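Local coordinates for ABC transporter periplasmic peptide-binding protein (Pseudoalteromonas, PDB 4QFL) that binds dipeptides, Ala-Phe among them, in the periplasm and probably hands them to an ABC transporter for uptake, at residues V32-A37 with V243-P248; A255-K260 with S274-R279; P446-T451 with A460-P465; T472-T477 with K484-A489; R63-D68 with E77-W82. One frame throughout, in Å; residues are numbered along the deposited sequence.

Contact 1 of 5, residues V32-A37 with V243-P248; sequences VYCAEA and VYDITP
The ring of Y244 brings its CD2-CE2 side against one face of the Y33 ring where strands 30-35 and 241-246 run side by side as a parallel pair. Followed outward, Y33 CB lies 3.7 Å from Y244 CD2, and its CG is 3.5 Å from Y244 CE2. The tightest approach comes next, with Y33 CD1 only 3.2 Å from Y244 CD2, whereas CE1 has drawn off to 3.9 Å from Y244 CE2, and CZ and OH lie farther still from the 243-248 segment. Y244 CE2 thus sits toward the rim, the two planes inclined at 55°. Different first torsions allow this: Y33 turns CG anti to its backbone nitrogen (chi1 -177°), Y244 anti to its carbonyl carbon (chi1 -66°). V264, A266 and I527 also pack on Y33. An alanine in place of Y33 would probably leave the Y244 ring without its aromatic neighbour and freer to shift. Farther along, I246 CD1 lies 3.9 Å from A35 CB. The backbones are joined by Y33 N to V243 O, D245 N to Y33 O (2.7 Å), A35 N to D245 O, and T247 N to A35 O. Aromatic and aliphatic groups thus fill one face of the sheet; on the other, beside V32 and V243, the disulfide of C34 with C262 and the charge pair of D245 with K256 add to the hold.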
# COMPACT_ATOMS: atom_id res chain seq x y z
N VAL A 32 -8.78 -21.27 -3.80
CA VAL A 32 -9.74 -20.26 -3.38
C VAL A 32 -9.17 -19.39 -2.24
O VAL A 32 -8.83 -19.88 -1.17
CB VAL A 32 -11.07 -20.88 -2.93
CG1 VAL A 32 -12.04 -19.79 -2.49
CG2 VAL A 32 -11.66 -21.70 -4.06
N TYR A 33 -9.06 -18.10 -2.52
CA TYR A 33 -8.44 -17.12 -1.64
C TYR A 33 -9.56 -16.26 -1.05
O TYR A 33 -10.34 -15.65 -1.78
CB TYR A 33 -7.49 -16.26 -2.47
CG TYR A 33 -6.69 -15.20 -1.73
CD1 TYR A 33 -7.28 -14.00 -1.35
CD2 TYR A 33 -5.34 -15.39 -1.46
CE1 TYR A 33 -6.55 -13.02 -0.69
CE2 TYR A 33 -4.60 -14.42 -0.81
CZ TYR A 33 -5.20 -13.23 -0.43
OH TYR A 33 -4.47 -12.26 0.23
N CYS A 34 -9.64 -16.21 0.28
CA CYS A 34 -10.62 -15.37 0.98
C CYS A 34 -10.08 -13.97 1.15
O CYS A 34 -9.19 -13.75 1.97
CB CYS A 34 -10.95 -15.93 2.36
SG CYS A 34 -12.51 -16.86 2.47
N ALA A 35 -10.65 -13.04 0.38
CA ALA A 35 -10.19 -11.65 0.32
C ALA A 35 -11.02 -10.72 1.19
O ALA A 35 -12.23 -10.86 1.31
CB ALA A 35 -10.21 -11.18 -1.11
N GLU A 36 -10.36 -9.74 1.80
CA GLU A 36 -11.02 -8.86 2.76
C GLU A 36 -11.81 -7.70 2.12
O GLU A 36 -12.54 -6.99 2.81
CB GLU A 36 -10.01 -8.33 3.79
CG GLU A 36 -9.09 -7.19 3.31
CD GLU A 36 -7.83 -7.68 2.63
OE1 GLU A 36 -7.75 -8.88 2.26
OE2 GLU A 36 -6.90 -6.86 2.46
N ALA A 37 -11.68 -7.49 0.81
CA ALA A 37 -12.42 -6.41 0.18
C ALA A 37 -12.52 -6.57 -1.33
O ALA A 37 -11.76 -7.29 -1.95
CB ALA A 37 -11.81 -5.06 0.51
N VAL A 243 -9.67 -18.50 -7.65
CA VAL A 243 -10.83 -17.69 -7.34
C VAL A 243 -10.57 -16.93 -6.05
O VAL A 243 -10.03 -17.47 -5.10
CB VAL A 243 -12.11 -18.55 -7.19
CG1 VAL A 243 -13.34 -17.66 -7.16
CG2 VAL A 243 -12.21 -19.57 -8.32
N TYR A 244 -10.94 -15.65 -6.05
CA TYR A 244 -10.99 -14.84 -4.83
C TYR A 244 -12.44 -14.72 -4.35
O TYR A 244 -13.33 -14.31 -5.10
CB TYR A 244 -10.41 -13.45 -5.07
CG TYR A 244 -8.94 -13.44 -5.36
CD1 TYR A 244 -8.47 -13.69 -6.64
CD2 TYR A 244 -8.02 -13.18 -4.37
CE1 TYR A 244 -7.13 -13.69 -6.92
CE2 TYR A 244 -6.66 -13.18 -4.63
CZ TYR A 244 -6.23 -13.43 -5.92
OH TYR A 244 -4.89 -13.42 -6.20
N ASP A 245 -12.65 -15.09 -3.10
CA ASP A 245 -13.96 -15.03 -2.48
C ASP A 245 -14.00 -13.75 -1.65
O ASP A 245 -13.35 -13.67 -0.62
CB ASP A 245 -14.16 -16.25 -1.59
CG ASP A 245 -15.50 -16.27 -0.89
OD1 ASP A 245 -16.13 -15.20 -0.79
OD2 ASP A 245 -15.92 -17.35 -0.42
N ILE A 246 -14.72 -12.76 -2.13
CA ILE A 246 -14.77 -11.47 -1.43
C ILE A 246 -15.61 -11.55 -0.17
O ILE A 246 -16.84 -11.63 -0.22
CB ILE A 246 -15.33 -10.39 -2.33
CG1 ILE A 246 -14.54 -10.36 -3.64
CG2 ILE A 246 -15.26 -9.05 -1.63
CD1 ILE A 246 -13.09 -10.13 -3.46
N THR A 247 -14.95 -11.54 0.98
CA THR A 247 -15.61 -11.74 2.26
C THR A 247 -15.05 -10.75 3.27
O THR A 247 -14.05 -11.03 3.93
CB THR A 247 -15.36 -13.16 2.80
OG1 THR A 247 -15.63 -14.12 1.77
CG2 THR A 247 -16.24 -13.44 3.99
N PRO A 248 -15.69 -9.58 3.40
CA PRO A 248 -15.16 -8.51 4.25
C PRO A 248 -15.10 -8.85 5.74
O PRO A 248 -14.24 -8.35 6.45
CB PRO A 248 -16.15 -7.37 4.02
CG PRO A 248 -16.76 -7.67 2.69
CD PRO A 248 -16.87 -9.15 2.63

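Contact 2 of 5, residues A255-K260 with S274-R279; sequences AKILTK and SILAQR
L258 and L276 meet through their CD2 methyls at the packing of two short helices, 250-258 and 273-278, whose buried residues also rest on strands 282-287 and 500-513. The two leucines cross obliquely, L258 CD2 lying 4.0 Å from L276 CD2. Both side chains start with CG anti to the carbonyl carbon and extend from there, which carries their methyl ends across the groove between helices whose backbones stay well apart, the CA atoms of L258 and L276 being 8.2 Å from each other. The same L276 CD2 touches I257 CG2 at 4.1 Å, so one methyl fits between two consecutive residues of the facing helix. I257 presents that branch because its chi1 of -164° puts CG2 between the backbone nitrogen and the carbonyl carbon. Behind this trio A511 takes up both I257 and L276, and V284 touches L276. At the outer margin R279 brings its aliphatic part alongside, with CG 4.3 Å from L258 CD2, and its guanidinium passes the same methyl at a slant. Helix 250-258 ends in a Schellman motif at K260, whose positive phi of 64° turns the chain away; the K260 NZ makes a weak bond back to L258 O. Toward the more exposed side of the interface, the other branch of L258 completes the contact, its CD1 4.2 Å from I275 CG2.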
# COMPACT_ATOMS: atom_id res chain seq x y z
N ALA A 255 -14.12 -18.70 9.45
CA ALA A 255 -15.11 -19.75 9.31
C ALA A 255 -14.92 -20.51 7.99
O ALA A 255 -15.01 -21.74 7.95
CB ALA A 255 -16.51 -19.18 9.40
N LYS A 256 -14.65 -19.78 6.92
CA LYS A 256 -14.49 -20.39 5.60
C LYS A 256 -13.21 -21.19 5.42
O LYS A 256 -13.18 -22.11 4.62
CB LYS A 256 -14.61 -19.36 4.49
CG LYS A 256 -16.02 -18.86 4.32
CD LYS A 256 -16.10 -17.79 3.25
CE LYS A 256 -17.55 -17.51 2.89
NZ LYS A 256 -17.65 -16.52 1.80
N ILE A 257 -12.15 -20.85 6.13
CA ILE A 257 -10.99 -21.72 6.03
C ILE A 257 -11.24 -23.00 6.84
O ILE A 257 -10.84 -24.08 6.45
CB ILE A 257 -9.67 -21.03 6.45
CG1 ILE A 257 -8.47 -21.85 5.96
CG2 ILE A 257 -9.60 -20.81 7.95
CD1 ILE A 257 -7.16 -21.20 6.25
N LEU A 258 -11.97 -22.86 7.94
CA LEU A 258 -12.30 -24.02 8.77
C LEU A 258 -13.16 -25.06 8.02
O LEU A 258 -12.94 -26.26 8.14
CB LEU A 258 -12.98 -23.58 10.07
CG LEU A 258 -12.04 -22.83 11.02
CD1 LEU A 258 -12.75 -22.37 12.28
CD2 LEU A 258 -10.85 -23.70 11.38
N THR A 259 -14.12 -24.58 7.24
CA THR A 259 -15.03 -25.46 6.49
C THR A 259 -14.43 -25.83 5.16
O THR A 259 -15.05 -26.53 4.36
CB THR A 259 -16.35 -24.75 6.18
OG1 THR A 259 -16.08 -23.61 5.35
CG2 THR A 259 -17.04 -24.31 7.46
N LYS A 260 -13.23 -25.31 4.91
CA LYS A 260 -12.50 -25.55 3.67
C LYS A 260 -13.21 -24.96 2.46
O LYS A 260 -13.01 -25.42 1.33
CB LYS A 260 -12.20 -27.03 3.50
CG LYS A 260 -11.47 -27.60 4.72
CD LYS A 260 -11.43 -29.12 4.74
CE LYS A 260 -11.36 -29.65 6.18
NZ LYS A 260 -12.67 -29.51 6.93
N SER A 274 -5.32 -18.52 17.69
CA SER A 274 -5.15 -19.70 18.54
C SER A 274 -5.99 -20.88 18.05
O SER A 274 -5.55 -22.03 18.10
CB SER A 274 -5.50 -19.37 19.99
OG SER A 274 -5.58 -20.54 20.77
N ILE A 275 -7.19 -20.60 17.59
CA ILE A 275 -8.03 -21.63 16.99
C ILE A 275 -7.30 -22.29 15.82
O ILE A 275 -7.17 -23.51 15.76
CB ILE A 275 -9.38 -21.04 16.51
CG1 ILE A 275 -10.27 -20.71 17.71
CG2 ILE A 275 -10.07 -21.98 15.53
CD1 ILE A 275 -9.88 -19.42 18.44
N LEU A 276 -6.81 -21.46 14.89
CA LEU A 276 -6.09 -21.95 13.71
C LEU A 276 -4.78 -22.67 14.08
O LEU A 276 -4.45 -23.70 13.50
CB LEU A 276 -5.82 -20.79 12.74
CG LEU A 276 -7.04 -19.94 12.35
CD1 LEU A 276 -6.64 -18.86 11.37
CD2 LEU A 276 -8.16 -20.79 11.76
N ALA A 277 -4.06 -22.15 15.07
CA ALA A 277 -2.79 -22.75 15.52
C ALA A 277 -2.92 -24.20 16.01
O ALA A 277 -1.97 -24.99 15.95
CB ALA A 277 -2.13 -21.89 16.58
N GLN A 278 -4.09 -24.56 16.49
CA GLN A 278 -4.33 -25.92 16.98
C GLN A 278 -4.66 -26.91 15.86
O GLN A 278 -4.44 -28.11 16.01
CB GLN A 278 -5.42 -25.90 18.03
CG GLN A 278 -5.05 -25.04 19.24
CD GLN A 278 -6.16 -24.97 20.27
OE1 GLN A 278 -6.85 -25.95 20.52
NE2 GLN A 278 -6.34 -23.78 20.86
N ARG A 279 -5.18 -26.41 14.74
CA ARG A 279 -5.58 -27.26 13.62
C ARG A 279 -4.38 -27.84 12.86
O ARG A 279 -3.56 -27.10 12.34
CB ARG A 279 -6.49 -26.49 12.65
CG ARG A 279 -7.64 -25.75 13.32
CD ARG A 279 -8.71 -26.71 13.84
NE ARG A 279 -9.29 -27.47 12.74
CZ ARG A 279 -10.24 -28.38 12.88
NH1 ARG A 279 -10.72 -28.68 14.08
NH2 ARG A 279 -10.70 -29.00 11.80

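Contact 3 of 5, residues P446-T451 with A460-P465; sequences PLLSCT and ANWCNP
C450 holds SG anti to its carbonyl carbon (chi1 -74°) and C463 holds its own anti to the backbone nitrogen (chi1 179°), and these settings bring the two sulfurs together in a disulfide, SG to SG 2.0 Å. With chi3 at 96° the bridge is close to the relaxed right angle. It ties the first turn of helix 450-454 to the loop that leads into helix 465-475, and each helix start carries its own N-cap: S449 OG, also bonded to S445 O, caps A452 N, and N464 OD1 caps F467 N. Beside the covalent link lies an apolar patch, where L448 CD2 stands 4.1 Å from W462 CE3 and 4.3 Å from A460 CB. I494 and F467 close round L448. The indole of W462 is further held by N464 CB, 3.6 Å above the plane of one face. Earlier in the 446-451 segment, P446 and L447 pack on W433, a residue that lines the pocket of the bound dipeptide. A water joins the two backbones next to the disulfide, 2.7 Å from L448 O, to which it probably donates, and accepting from N464 N at 2.8 Å.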
# COMPACT_ATOMS: atom_id res chain seq x y z
N PRO A 446 4.75 9.08 0.05
CA PRO A 446 3.37 8.71 -0.28
C PRO A 446 2.37 9.00 0.84
O PRO A 446 1.19 8.69 0.69
CB PRO A 446 3.43 7.19 -0.48
CG PRO A 446 4.89 6.83 -0.51
CD PRO A 446 5.60 7.90 0.27
N LEU A 447 2.83 9.57 1.95
CA LEU A 447 2.00 9.66 3.14
C LEU A 447 1.81 11.08 3.59
O LEU A 447 0.69 11.55 3.71
CB LEU A 447 2.66 8.91 4.29
CG LEU A 447 1.97 7.66 4.79
CD1 LEU A 447 1.75 6.70 3.63
CD2 LEU A 447 2.79 7.02 5.88
N LEU A 448 2.93 11.74 3.88
CA LEU A 448 2.93 13.05 4.54
C LEU A 448 3.36 14.26 3.70
O LEU A 448 3.34 15.39 4.19
CB LEU A 448 3.79 12.98 5.81
CG LEU A 448 3.19 12.19 6.97
CD1 LEU A 448 4.16 12.10 8.12
CD2 LEU A 448 1.89 12.81 7.43
N SER A 449 3.73 14.05 2.44
CA SER A 449 4.18 15.16 1.60
C SER A 449 3.04 16.06 1.15
O SER A 449 1.87 15.71 1.28
CB SER A 449 4.93 14.63 0.38
OG SER A 449 4.07 13.83 -0.41
N CYS A 450 3.37 17.22 0.61
CA CYS A 450 2.35 18.10 0.04
C CYS A 450 1.66 17.46 -1.16
O CYS A 450 0.44 17.51 -1.26
CB CYS A 450 2.93 19.46 -0.31
SG CYS A 450 3.24 20.49 1.17
N THR A 451 2.44 16.85 -2.05
CA THR A 451 1.86 16.13 -3.17
C THR A 451 0.95 15.00 -2.71
O THR A 451 -0.09 14.74 -3.32
CB THR A 451 2.92 15.61 -4.14
OG1 THR A 451 3.90 14.85 -3.43
CG2 THR A 451 3.63 16.76 -4.80
N ALA A 460 -3.43 12.96 7.56
CA ALA A 460 -3.28 14.09 8.47
C ALA A 460 -3.62 15.44 7.81
O ALA A 460 -3.60 16.48 8.46
CB ALA A 460 -1.86 14.13 9.03
N ASN A 461 -3.94 15.41 6.53
CA ASN A 461 -4.30 16.63 5.82
C ASN A 461 -3.28 17.70 6.14
O ASN A 461 -3.62 18.81 6.52
CB ASN A 461 -5.69 17.07 6.28
CG ASN A 461 -6.35 18.04 5.32
OD1 ASN A 461 -5.90 18.22 4.18
ND2 ASN A 461 -7.44 18.65 5.77
N TRP A 462 -2.01 17.34 5.99
CA TRP A 462 -0.89 18.13 6.51
C TRP A 462 0.10 18.47 5.41
O TRP A 462 0.88 17.62 4.96
CB TRP A 462 -0.20 17.33 7.61
CG TRP A 462 0.85 18.00 8.44
CD1 TRP A 462 0.65 18.98 9.39
CD2 TRP A 462 2.25 17.67 8.49
NE1 TRP A 462 1.85 19.30 9.99
CE2 TRP A 462 2.84 18.51 9.46
CE3 TRP A 462 3.06 16.76 7.79
CZ2 TRP A 462 4.21 18.46 9.75
CZ3 TRP A 462 4.42 16.72 8.08
CH2 TRP A 462 4.98 17.56 9.05
N CYS A 463 0.07 19.71 4.95
CA CYS A 463 1.05 20.16 3.99
C CYS A 463 2.07 21.05 4.70
O CYS A 463 1.76 22.16 5.11
CB CYS A 463 0.39 20.91 2.84
SG CYS A 463 1.56 21.53 1.60
N ASN A 464 3.28 20.52 4.86
CA ASN A 464 4.37 21.24 5.52
C ASN A 464 5.57 21.27 4.58
O ASN A 464 6.34 20.31 4.48
CB ASN A 464 4.71 20.56 6.85
CG ASN A 464 5.73 21.33 7.67
OD1 ASN A 464 6.67 21.89 7.13
ND2 ASN A 464 5.53 21.36 8.98
N PRO A 465 5.73 22.38 3.85
CA PRO A 465 6.81 22.45 2.86
C PRO A 465 8.20 22.26 3.48
O PRO A 465 9.12 21.78 2.84
CB PRO A 465 6.64 23.85 2.26
CG PRO A 465 5.16 24.16 2.43
CD PRO A 465 4.81 23.54 3.76
O HOH W 1 4.11 18.01 4.09

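Contact 4 of 5, residues T472-T477 with K484-A489; sequences TKALDT and KQYYDA
K473 and Y486 make the first of two CH-pi contacts that join helix 465-475 to helix 480-497, a helical hairpin with a short connection. K473 CB sits almost squarely over the Y486 ring, 3.6 Å from its centroid and 10° off the normal. The lysine chain runs on across the ring at about a right angle, its CD 3.8 Å from Y486 CE1. In the second, A474 CB lies over a face of the Y487 ring, nearer the rim, 3.9 Å from the centroid. Y486 and Y487 share one first torsion, and as neighbours on the helix they point their rings to different sides of A474. The aliphatic contact is A474 CB to Y486 CB, 3.7 Å, and a methyl of L475, CD2, lies 3.8 Å from Y487 OH. The small A474 lets the backbones come close, its CA 5.6 Å from Y486 CA. Polar groups find partners elsewhere: Y487 OH bonds to R483, and K484 makes a salt bridge with E346 besides a weak one with D488. The helices are therefore held by carbon packed on aromatic faces, while the K473 charge is carried past the ring and away from the interface.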
# COMPACT_ATOMS: atom_id res chain seq x y z
N THR A 472 12.98 16.01 -0.17
CA THR A 472 13.63 16.31 -1.43
C THR A 472 15.15 16.17 -1.34
O THR A 472 15.78 15.60 -2.23
CB THR A 472 13.29 17.73 -1.86
OG1 THR A 472 11.87 17.80 -2.03
CG2 THR A 472 13.98 18.07 -3.17
N LYS A 473 15.73 16.70 -0.27
CA LYS A 473 17.17 16.63 -0.09
C LYS A 473 17.63 15.18 0.04
O LYS A 473 18.67 14.80 -0.51
CB LYS A 473 17.60 17.48 1.11
CG LYS A 473 17.20 18.94 0.94
CD LYS A 473 17.71 19.81 2.08
CE LYS A 473 17.39 21.28 1.81
NZ LYS A 473 18.08 22.17 2.79
N ALA A 474 16.84 14.37 0.75
CA ALA A 474 17.12 12.94 0.90
C ALA A 474 17.06 12.22 -0.43
O ALA A 474 17.66 11.17 -0.61
CB ALA A 474 16.14 12.31 1.89
N LEU A 475 16.32 12.79 -1.38
CA LEU A 475 16.21 12.21 -2.71
C LEU A 475 17.23 12.82 -3.67
O LEU A 475 17.45 12.30 -4.76
CB LEU A 475 14.79 12.39 -3.24
CG LEU A 475 13.73 11.61 -2.47
CD1 LEU A 475 12.39 11.75 -3.15
CD2 LEU A 475 14.10 10.14 -2.33
N ASP A 476 17.86 13.91 -3.23
CA ASP A 476 18.88 14.60 -4.03
C ASP A 476 20.22 13.87 -4.03
O ASP A 476 21.13 14.26 -4.76
CB ASP A 476 19.09 16.04 -3.54
CG ASP A 476 17.99 16.98 -3.99
OD1 ASP A 476 17.26 16.63 -4.94
OD2 ASP A 476 17.85 18.07 -3.39
N THR A 477 20.35 12.83 -3.21
CA THR A 477 21.61 12.10 -3.10
C THR A 477 21.38 10.60 -2.89
O THR A 477 20.39 10.20 -2.30
CB THR A 477 22.45 12.65 -1.94
OG1 THR A 477 23.61 11.82 -1.75
CG2 THR A 477 21.64 12.68 -0.67
N LYS A 484 20.02 9.30 5.49
CA LYS A 484 19.55 9.06 6.86
C LYS A 484 19.56 10.32 7.73
O LYS A 484 18.72 10.48 8.61
CB LYS A 484 20.31 7.93 7.54
CG LYS A 484 19.67 7.55 8.86
CD LYS A 484 20.54 6.61 9.69
CE LYS A 484 20.25 6.77 11.20
NZ LYS A 484 19.01 6.07 11.57
N GLN A 485 20.49 11.23 7.47
CA GLN A 485 20.48 12.51 8.18
C GLN A 485 19.17 13.23 7.97
O GLN A 485 18.54 13.72 8.91
CB GLN A 485 21.60 13.41 7.67
CG GLN A 485 22.94 13.12 8.28
CD GLN A 485 23.99 14.10 7.82
OE1 GLN A 485 24.04 14.44 6.64
NE2 GLN A 485 24.80 14.58 8.75
N TYR A 486 18.75 13.30 6.72
CA TYR A 486 17.48 13.92 6.40
C TYR A 486 16.31 13.10 6.95
O TYR A 486 15.37 13.65 7.51
CB TYR A 486 17.37 14.16 4.90
CG TYR A 486 18.38 15.18 4.44
CD1 TYR A 486 18.37 16.47 4.97
CD2 TYR A 486 19.35 14.87 3.50
CE1 TYR A 486 19.30 17.42 4.57
CE2 TYR A 486 20.29 15.82 3.09
CZ TYR A 486 20.25 17.09 3.63
OH TYR A 486 21.17 18.05 3.26
N TYR A 487 16.38 11.78 6.79
CA TYR A 487 15.33 10.93 7.35
C TYR A 487 15.30 11.02 8.86
O TYR A 487 14.24 10.92 9.46
CB TYR A 487 15.46 9.49 6.86
CG TYR A 487 15.12 9.38 5.40
CD1 TYR A 487 14.00 10.02 4.89
CD2 TYR A 487 15.94 8.69 4.52
CE1 TYR A 487 13.69 9.95 3.55
CE2 TYR A 487 15.64 8.61 3.17
CZ TYR A 487 14.51 9.25 2.69
OH TYR A 487 14.20 9.19 1.35
N ASP A 488 16.46 11.22 9.49
CA ASP A 488 16.47 11.48 10.93
C ASP A 488 15.68 12.74 11.26
O ASP A 488 14.85 12.74 12.18
CB ASP A 488 17.90 11.63 11.45
CG ASP A 488 18.64 10.31 11.52
OD1 ASP A 488 17.97 9.27 11.48
OD2 ASP A 488 19.88 10.31 11.63
N ALA A 489 15.95 13.81 10.53
CA ALA A 489 15.31 15.07 10.82
C ALA A 489 13.81 14.94 10.57
O ALA A 489 12.99 15.55 11.26
CB ALA A 489 15.92 16.19 9.97

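Contact 5 of 5, residues R63-D68 with E77-W82; sequences RLISID and ELATDW
L64 O takes two backbone donors at once, E77 N and A79 N, each at 2.8 Å. The two bonds differ in direction: A79 N lies in the carbonyl plane on a lone pair, whereas E77 N is tilted 35° from that plane. The shared carbonyl draws the 77-79 backbone in against L64. The side chain of E77 bends at chi2 (-55°) to lie along the 65-66 backbone, its CG 3.7 Å from I65 C. At its end OE2 receives the S66 hydroxyl, OG to OE2 2.8 Å, through the lone pair turned away from the other oxygen, and OE1 forms a salt bridge with K234. A glutamine in place of E77 would probably weaken the hold on K234, leaving that lysine without its carboxylate mate. R63, whose guanidinium bonds to A179 O, stays near but not in contact, its NH2 4.7 Å from E77 OE2. Apolar packing takes over beside these bonds. L64 CB meets A79 CB at 3.9 Å, and I65 CG2 lies over the six-membered ring of W82, 3.8 Å from its centroid, with L175 packed against both residues. Strands 65-67 and 74-76 form an antiparallel beta hairpin, and the chain leaves it through E77 and L78 for strand 79-84, an outer strand of a four-stranded antiparallel sheet; it turns a corner at T80, where T80 and D81 opposite T94 make a classic beta bulge.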
# COMPACT_ATOMS: atom_id res chain seq x y z
N ARG A 63 6.17 -6.38 -13.57
CA ARG A 63 6.83 -5.08 -13.59
C ARG A 63 8.09 -5.19 -14.42
O ARG A 63 8.44 -6.28 -14.88
CB ARG A 63 7.21 -4.65 -12.17
CG ARG A 63 6.02 -4.45 -11.23
CD ARG A 63 6.46 -4.64 -9.76
NE ARG A 63 6.77 -6.04 -9.49
CZ ARG A 63 7.20 -6.50 -8.32
NH1 ARG A 63 7.35 -5.68 -7.29
NH2 ARG A 63 7.46 -7.80 -8.18
N LEU A 64 8.76 -4.07 -14.59
CA LEU A 64 10.08 -4.05 -15.21
C LEU A 64 11.09 -4.75 -14.31
O LEU A 64 11.92 -5.54 -14.75
CB LEU A 64 10.51 -2.60 -15.44
CG LEU A 64 9.69 -1.86 -16.49
CD1 LEU A 64 10.09 -0.40 -16.56
CD2 LEU A 64 9.86 -2.55 -17.83
N ILE A 65 11.03 -4.42 -13.02
CA ILE A 65 11.95 -4.94 -12.03
C ILE A 65 11.22 -5.16 -10.72
O ILE A 65 10.10 -4.66 -10.52
CB ILE A 65 13.08 -3.96 -11.75
CG1 ILE A 65 12.52 -2.57 -11.47
CG2 ILE A 65 14.04 -3.92 -12.90
CD1 ILE A 65 13.52 -1.62 -10.88
N SER A 66 11.86 -5.91 -9.84
CA SER A 66 11.36 -6.09 -8.48
C SER A 66 12.50 -5.86 -7.49
O SER A 66 13.62 -5.54 -7.88
CB SER A 66 10.74 -7.48 -8.30
OG SER A 66 11.69 -8.52 -8.54
N ILE A 67 12.21 -6.00 -6.21
CA ILE A 67 13.22 -5.86 -5.17
C ILE A 67 13.33 -7.17 -4.40
O ILE A 67 12.34 -7.67 -3.85
CB ILE A 67 12.86 -4.73 -4.22
CG1 ILE A 67 12.80 -3.41 -5.00
CG2 ILE A 67 13.87 -4.66 -3.08
CD1 ILE A 67 12.23 -2.24 -4.22
N ASP A 68 14.53 -7.74 -4.35
CA ASP A 68 14.69 -8.98 -3.61
C ASP A 68 14.36 -8.72 -2.14
O ASP A 68 14.83 -7.74 -1.57
CB ASP A 68 16.11 -9.49 -3.77
CG ASP A 68 16.25 -10.91 -3.28
OD1 ASP A 68 16.39 -11.10 -2.07
OD2 ASP A 68 16.20 -11.84 -4.11
N GLU A 77 12.67 -8.20 -14.12
CA GLU A 77 11.39 -8.81 -14.44
C GLU A 77 11.11 -8.78 -15.92
O GLU A 77 11.50 -9.70 -16.64
CB GLU A 77 10.24 -8.13 -13.71
CG GLU A 77 10.23 -8.35 -12.20
CD GLU A 77 10.25 -9.82 -11.80
OE1 GLU A 77 9.79 -10.68 -12.59
OE2 GLU A 77 10.72 -10.12 -10.67
N LEU A 78 10.45 -7.72 -16.39
CA LEU A 78 10.23 -7.54 -17.83
C LEU A 78 11.41 -6.75 -18.39
O LEU A 78 11.62 -6.73 -19.61
CB LEU A 78 8.93 -6.78 -18.13
CG LEU A 78 7.64 -7.58 -18.03
CD1 LEU A 78 6.47 -6.67 -18.34
CD2 LEU A 78 7.66 -8.77 -18.97
N ALA A 79 12.16 -6.10 -17.51
CA ALA A 79 13.42 -5.46 -17.88
C ALA A 79 14.56 -6.42 -17.56
O ALA A 79 14.58 -7.01 -16.49
CB ALA A 79 13.61 -4.18 -17.10
N THR A 80 15.50 -6.55 -18.50
CA THR A 80 16.63 -7.48 -18.37
C THR A 80 17.86 -6.78 -17.84
O THR A 80 18.77 -7.41 -17.29
CB THR A 80 17.00 -8.09 -19.72
OG1 THR A 80 17.14 -7.04 -20.68
CG2 THR A 80 15.92 -9.05 -20.19
N ASP A 81 17.90 -5.47 -18.04
CA ASP A 81 19.02 -4.66 -17.61
C ASP A 81 18.54 -3.24 -17.39
O ASP A 81 17.55 -2.82 -17.99
CB ASP A 81 20.14 -4.70 -18.66
CG ASP A 81 21.37 -3.93 -18.23
OD1 ASP A 81 21.77 -4.05 -17.05
OD2 ASP A 81 21.94 -3.19 -19.06
N TRP A 82 19.23 -2.51 -16.52
CA TRP A 82 18.90 -1.11 -16.23
C TRP A 82 20.16 -0.33 -15.91
O TRP A 82 21.10 -0.85 -15.31
CB TRP A 82 17.90 -1.00 -15.07
CG TRP A 82 18.22 -1.88 -13.89
CD1 TRP A 82 18.86 -1.52 -12.74
CD2 TRP A 82 17.92 -3.28 -13.75
NE1 TRP A 82 18.97 -2.59 -11.89
CE2 TRP A 82 18.41 -3.69 -12.49
CE3 TRP A 82 17.29 -4.22 -14.58
CZ2 TRP A 82 18.29 -4.99 -12.04
CZ3 TRP A 82 17.18 -5.52 -14.13
CH2 TRP A 82 17.67 -5.89 -12.87

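Along the chain, contact 5 is nested inside the long loop that contact 1 closes, and contacts 2, 3 and 4 follow in series. Contacts 1 and 2 touch, their centres about 16 Å apart, because helix 250-258 follows strand 241-246 and its K256 forms a salt bridge with D245. Contacts 3 and 4 are neighbours too, again about 16 Å between centres, on the opposite side of the chain's centre, contact 3 leading into helix 465-475, which contact 4 then uses. Contact 5 stands apart, about 29 Å from contact 1 and 26 Å from contact 4, centre to centre. The dipeptide lies between these regions: E36 of contact 1 pairs with the pocket residue R383, and contact 3 packs on W433.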